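Local coordinates for ribulose bisphosphate carboxylase small chain (Galdieria sulphuraria, PDB 4F0H), which forms the small subunit of RuBisCO, the enzyme that carboxylates ribulose bisphosphate, and probably braces the catalytic large subunits in the sixteen-chain assembly, at residues T38-H42 / P43-F47; S124-A127 / Y128-K132. All coordinates share one frame; numbering follows the deposited sequence.

Contact 1: T38-H42 / P43-F47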
loop_
_atom_site.group_PDB
_atom_site.type_symbol
_atom_site.label_atom_id
_atom_site.label_comp_id
_atom_site.label_asym_id
_atom_site.label_seq_id
_atom_site.Cartn_x
_atom_site.Cartn_y
_atom_site.Cartn_z
ATOM N N THR B 38 -17.497 37.346 -24.993
ATOM C CA THR B 38 -16.149 36.971 -24.587
ATOM C C THR B 38 -15.222 37.119 -25.755
ATOM O O THR B 38 -15.662 37.017 -26.901
ATOM C CB THR B 38 -16.070 35.507 -24.117
ATOM O OG1 THR B 38 -14.832 35.369 -23.416
ATOM C CG2 THR B 38 -16.004 34.545 -25.307
ATOM N N ASN B 39 -13.931 37.316 -25.494
ATOM C CA ASN B 39 -12.926 37.215 -26.557
ATOM C C ASN B 39 -11.805 36.189 -26.164
ATOM O O ASN B 39 -10.739 36.213 -26.713
ATOM C CB ASN B 39 -12.330 38.606 -27.011
ATOM C CG ASN B 39 -11.565 39.356 -25.896
ATOM O OD1 ASN B 39 -11.229 38.806 -24.871
ATOM N ND2 ASN B 39 -11.380 40.693 -26.084
ATOM N N ASP B 40 -12.069 35.294 -25.206
ATOM C CA ASP B 40 -11.251 34.065 -25.099
ATOM C C ASP B 40 -12.202 32.921 -25.483
ATOM O O ASP B 40 -13.037 32.499 -24.672
ATOM C CB ASP B 40 -10.705 33.907 -23.695
ATOM C CG ASP B 40 -10.100 32.536 -23.451
ATOM O OD1 ASP B 40 -9.953 31.759 -24.400
ATOM O OD2 ASP B 40 -9.737 32.241 -22.309
ATOM N N ILE B 41 -12.179 32.521 -26.749
ATOM C CA ILE B 41 -13.185 31.514 -27.228
ATOM C C ILE B 41 -12.867 30.002 -26.822
ATOM O O ILE B 41 -13.416 29.030 -27.374
ATOM C CB ILE B 41 -13.526 31.759 -28.723
ATOM C CG1 ILE B 41 -14.837 31.041 -29.098
ATOM C CG2 ILE B 41 -12.350 31.370 -29.617
ATOM C CD1 ILE B 41 -16.076 31.610 -28.528
ATOM N N HIS B 42 -11.956 29.808 -25.863
ATOM C CA HIS B 42 -11.650 28.442 -25.401
ATOM C C HIS B 42 -12.968 27.764 -24.983
ATOM O O HIS B 42 -13.825 28.369 -24.293
ATOM C CB HIS B 42 -10.709 28.513 -24.199
ATOM C CG HIS B 42 -10.059 27.203 -23.854
ATOM N ND1 HIS B 42 -10.732 26.170 -23.205
ATOM C CD2 HIS B 42 -8.802 26.748 -24.090
ATOM C CE1 HIS B 42 -9.898 25.144 -23.040
ATOM N NE2 HIS B 42 -8.718 25.478 -23.559
ATOM N N PRO B 43 -13.124 26.513 -25.367
ATOM C CA PRO B 43 -14.329 25.757 -25.021
ATOM C C PRO B 43 -14.492 25.452 -23.566
ATOM O O PRO B 43 -15.592 25.018 -23.178
ATOM C CB PRO B 43 -14.124 24.407 -25.733
ATOM C CG PRO B 43 -12.648 24.304 -25.950
ATOM C CD PRO B 43 -12.183 25.709 -26.205
ATOM N N ARG B 44 -13.434 25.644 -22.755
ATOM C CA ARG B 44 -13.592 25.431 -21.326
ATOM C C ARG B 44 -13.661 26.773 -20.578
ATOM O O ARG B 44 -13.512 26.773 -19.383
ATOM C CB ARG B 44 -12.464 24.598 -20.732
ATOM C CG ARG B 44 -12.129 23.299 -21.499
ATOM C CD ARG B 44 -13.097 22.134 -21.210
ATOM N NE ARG B 44 -13.177 21.754 -19.783
ATOM C CZ ARG B 44 -12.378 20.890 -19.150
ATOM N NH1 ARG B 44 -11.403 20.254 -19.777
ATOM N NH2 ARG B 44 -12.570 20.641 -17.862
ATOM N N ASN B 45 -13.773 27.894 -21.309
ATOM C CA ASN B 45 -13.976 29.211 -20.714
ATOM C C ASN B 45 -15.448 29.333 -20.354
ATOM O O ASN B 45 -16.291 29.799 -21.122
ATOM C CB ASN B 45 -13.463 30.362 -21.653
ATOM C CG ASN B 45 -13.769 31.712 -21.113
ATOM O OD1 ASN B 45 -13.776 31.864 -19.937
ATOM N ND2 ASN B 45 -14.017 32.701 -21.967
ATOM N N SER B 46 -15.775 28.827 -19.181
ATOM C CA SER B 46 -17.155 28.616 -18.816
ATOM C C SER B 46 -17.903 29.925 -18.483
ATOM O O SER B 46 -19.126 29.973 -18.517
ATOM C CB SER B 46 -17.163 27.779 -17.543
ATOM O OG SER B 46 -16.904 26.453 -17.855
ATOM N N PHE B 47 -17.139 30.945 -18.117
ATOM C CA PHE B 47 -17.682 32.185 -17.571
ATOM C C PHE B 47 -17.331 33.311 -18.525
ATOM O O PHE B 47 -16.295 33.999 -18.342
ATOM C CB PHE B 47 -17.106 32.396 -16.139
ATOM C CG PHE B 47 -17.392 31.230 -15.243
ATOM C CD1 PHE B 47 -18.705 30.900 -14.942
ATOM C CD2 PHE B 47 -16.384 30.380 -14.784
ATOM C CE1 PHE B 47 -19.024 29.715 -14.185
ATOM C CE2 PHE B 47 -16.710 29.211 -14.061
ATOM C CZ PHE B 47 -18.054 28.943 -13.707
HETATM O O HOH W 1 -14.599 36.184 -20.317
#
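A type I beta turn from H42 to N45 reverses the betaA-betaB loop, here the short connection between the first two strands of the small-subunit sheet, 32-38 and 49-50, and H42 and N45 hold it at its two ends. The turn closes in the usual way, N45 N donating to H42 O at 3.0 Å. The imidazole of H42 adds a second bond across the turn: R44 N points at ND1 over 2.8 Å, close to the ring plane, which makes ND1 the acceptor and leaves no proton on that nitrogen. With chi1 at -166°, the ring swings out beside the carbonyl carbon, and this brings its ND1 edge to R44 N. P43 CD then lies over one face, 3.7 Å from the ring centroid in a CH-pi contact, while R44 CG comes within 3.3 Å of H42 CE1 before the bent arginine chain leads away, its NH2 hydrogen-bonded to R119 O of a second small subunit.

N45 reaches back across the loop. Its ND2 gives a hydrogen bond to D40 O, 2.9 Å long and in the carbonyl plane, and the amide lies stacked on the D40 carboxylate with the two planes 13° apart. That carboxylate has two tasks: OD1 accepts from H42 N in an Asx turn, and OD2 makes a salt bridge to R113 of the second subunit. At the base T38 forms an ST turn, D40 N donating to its OG1; the same hydroxyl oxygen sits 3.1 Å from N45 ND2 and 3.2 Å from a water that donates weakly to F47 O.

Contact 2: S124-A127 / Y128-K132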
loop_
_atom_site.group_PDB
_atom_site.type_symbol
_atom_site.label_atom_id
_atom_site.label_comp_id
_atom_site.label_asym_id
_atom_site.label_seq_id
_atom_site.Cartn_x
_atom_site.Cartn_y
_atom_site.Cartn_z
ATOM N N SER B 124 -2.663 20.994 -24.184
ATOM C CA SER B 124 -3.426 22.207 -24.039
ATOM C C SER B 124 -3.843 22.742 -25.428
ATOM O O SER B 124 -3.187 22.558 -26.453
ATOM C CB SER B 124 -2.658 23.323 -23.343
ATOM O OG SER B 124 -1.721 22.818 -22.396
ATOM N N ILE B 125 -4.906 23.511 -25.378
ATOM C CA ILE B 125 -5.421 24.233 -26.487
ATOM C C ILE B 125 -5.438 25.692 -26.066
ATOM O O ILE B 125 -5.873 26.010 -24.974
ATOM C CB ILE B 125 -6.852 23.655 -26.710
ATOM C CG1 ILE B 125 -6.719 22.329 -27.518
ATOM C CG2 ILE B 125 -7.833 24.646 -27.341
ATOM C CD1 ILE B 125 -7.968 21.435 -27.353
ATOM N N GLN B 126 -5.004 26.581 -26.947
ATOM C CA GLN B 126 -4.921 27.998 -26.611
ATOM C C GLN B 126 -5.375 28.826 -27.818
ATOM O O GLN B 126 -4.876 28.653 -28.916
ATOM C CB GLN B 126 -3.470 28.394 -26.335
ATOM C CG GLN B 126 -3.323 29.888 -25.901
ATOM C CD GLN B 126 -3.390 30.035 -24.374
ATOM O OE1 GLN B 126 -2.814 29.202 -23.699
ATOM N NE2 GLN B 126 -4.123 31.079 -23.818
ATOM N N ALA B 127 -6.362 29.691 -27.638
ATOM C CA ALA B 127 -6.816 30.434 -28.785
ATOM C C ALA B 127 -5.726 31.429 -29.206
ATOM O O ALA B 127 -5.155 32.123 -28.358
ATOM C CB ALA B 127 -8.149 31.170 -28.469
ATOM N N TYR B 128 -5.474 31.555 -30.509
ATOM C CA TYR B 128 -4.431 32.482 -30.929
ATOM C C TYR B 128 -4.675 33.889 -30.457
ATOM O O TYR B 128 -3.759 34.582 -30.061
ATOM C CB TYR B 128 -4.320 32.457 -32.464
ATOM C CG TYR B 128 -3.605 31.213 -32.866
ATOM C CD1 TYR B 128 -4.255 30.184 -33.564
ATOM C CD2 TYR B 128 -2.284 31.035 -32.493
ATOM C CE1 TYR B 128 -3.597 29.042 -33.905
ATOM C CE2 TYR B 128 -1.600 29.854 -32.857
ATOM C CZ TYR B 128 -2.254 28.873 -33.531
ATOM O OH TYR B 128 -1.554 27.716 -33.892
ATOM N N GLU B 129 -5.920 34.347 -30.460
ATOM C CA GLU B 129 -6.079 35.750 -30.048
ATOM C C GLU B 129 -5.671 35.946 -28.585
ATOM O O GLU B 129 -5.424 37.053 -28.167
ATOM C CB GLU B 129 -7.471 36.258 -30.333
ATOM C CG GLU B 129 -7.627 36.393 -31.852
ATOM C CD GLU B 129 -6.719 37.500 -32.408
ATOM O OE1 GLU B 129 -6.821 38.680 -31.940
ATOM O OE2 GLU B 129 -5.918 37.186 -33.298
ATOM N N THR B 130 -5.595 34.878 -27.793
ATOM C CA THR B 130 -5.302 35.127 -26.374
ATOM C C THR B 130 -3.801 35.210 -26.161
ATOM O O THR B 130 -3.367 35.405 -25.043
ATOM C CB THR B 130 -5.852 34.018 -25.448
ATOM O OG1 THR B 130 -5.272 32.767 -25.830
ATOM C CG2 THR B 130 -7.348 33.922 -25.549
ATOM N N TYR B 131 -3.001 35.019 -27.221
ATOM C CA TYR B 131 -1.647 35.442 -27.057
ATOM C C TYR B 131 -1.549 36.968 -27.052
ATOM O O TYR B 131 -0.459 37.498 -26.815
ATOM C CB TYR B 131 -0.715 34.876 -28.128
ATOM C CG TYR B 131 -0.506 33.389 -28.032
ATOM C CD1 TYR B 131 0.296 32.848 -27.038
ATOM C CD2 TYR B 131 -1.082 32.532 -28.957
ATOM C CE1 TYR B 131 0.548 31.501 -26.981
ATOM C CE2 TYR B 131 -0.850 31.182 -28.898
ATOM C CZ TYR B 131 -0.055 30.676 -27.900
ATOM O OH TYR B 131 0.181 29.352 -27.857
ATOM N N LYS B 132 -2.667 37.677 -27.259
ATOM C CA LYS B 132 -2.687 39.181 -27.197
ATOM C C LYS B 132 -3.463 39.637 -25.989
ATOM O O LYS B 132 -4.328 38.899 -25.561
ATOM C CB LYS B 132 -3.402 39.750 -28.387
ATOM C CG LYS B 132 -2.835 39.287 -29.725
ATOM C CD LYS B 132 -3.628 39.984 -30.797
ATOM C CE LYS B 132 -3.270 39.537 -32.196
ATOM N NZ LYS B 132 -4.567 39.718 -32.903
#
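T130 turns its hydroxyl back onto the end of the strand, where OG1 donates to A127 O over 2.6 Å, in the carbonyl plane and on a lone pair. The same carbonyl oxygen takes a second bond from T130 N at 2.8 Å, from well above the plane, so one threonine grips it twice. OG1 in turn accepts from Q126 NE2 at 2.9 Å, nearly straight (167°) and in the amide plane. A chi1 of 59° puts OG1 between the backbone N and carbonyl carbon of T130, where it can meet both partners. A valine here would probably leave Q126 NE2 without this acceptor and A127 O with just the backbone bond from T130.

Next outward, Q126 CG packs over one face of the Y131 ring, 4.3 Å from its centroid and offset toward the rim. The phenol OH is bonded to N110. K132 NZ bridges to E129 OE1 at 2.7 Å, and T130 O is hydrogen-bonded to Y128 OH of a second small subunit. In red-type small subunits a C-terminal hairpin probably takes the space of plants' longer betaA-betaB loop; here strands 109-115 and 121-127 form it, and the 3-10 turn 128-131 follows directly on 121-127.

How the contacts relate
From the N terminus, strand 32-38 runs out of the four-stranded sheet into contact 1, which folds the loop 38-47 back on itself before strand 49-50. The chain then completes helix 61-74 and strands 79-86 and 93-101, and makes the hairpin of 109-115 and 121-127; contact 2 forms the 3-10 turn that follows the hairpin's second strand. The two are in series and neither encloses nor crosses the other. In space they meet, their centres about 11 Å apart: H42 CD2 packs 3.1 Å from I125 O, and D40 OD1 lies 3.6 Å from T130 CG2. Loop and hairpin are thereby joined, and both contacts touch the same second small subunit.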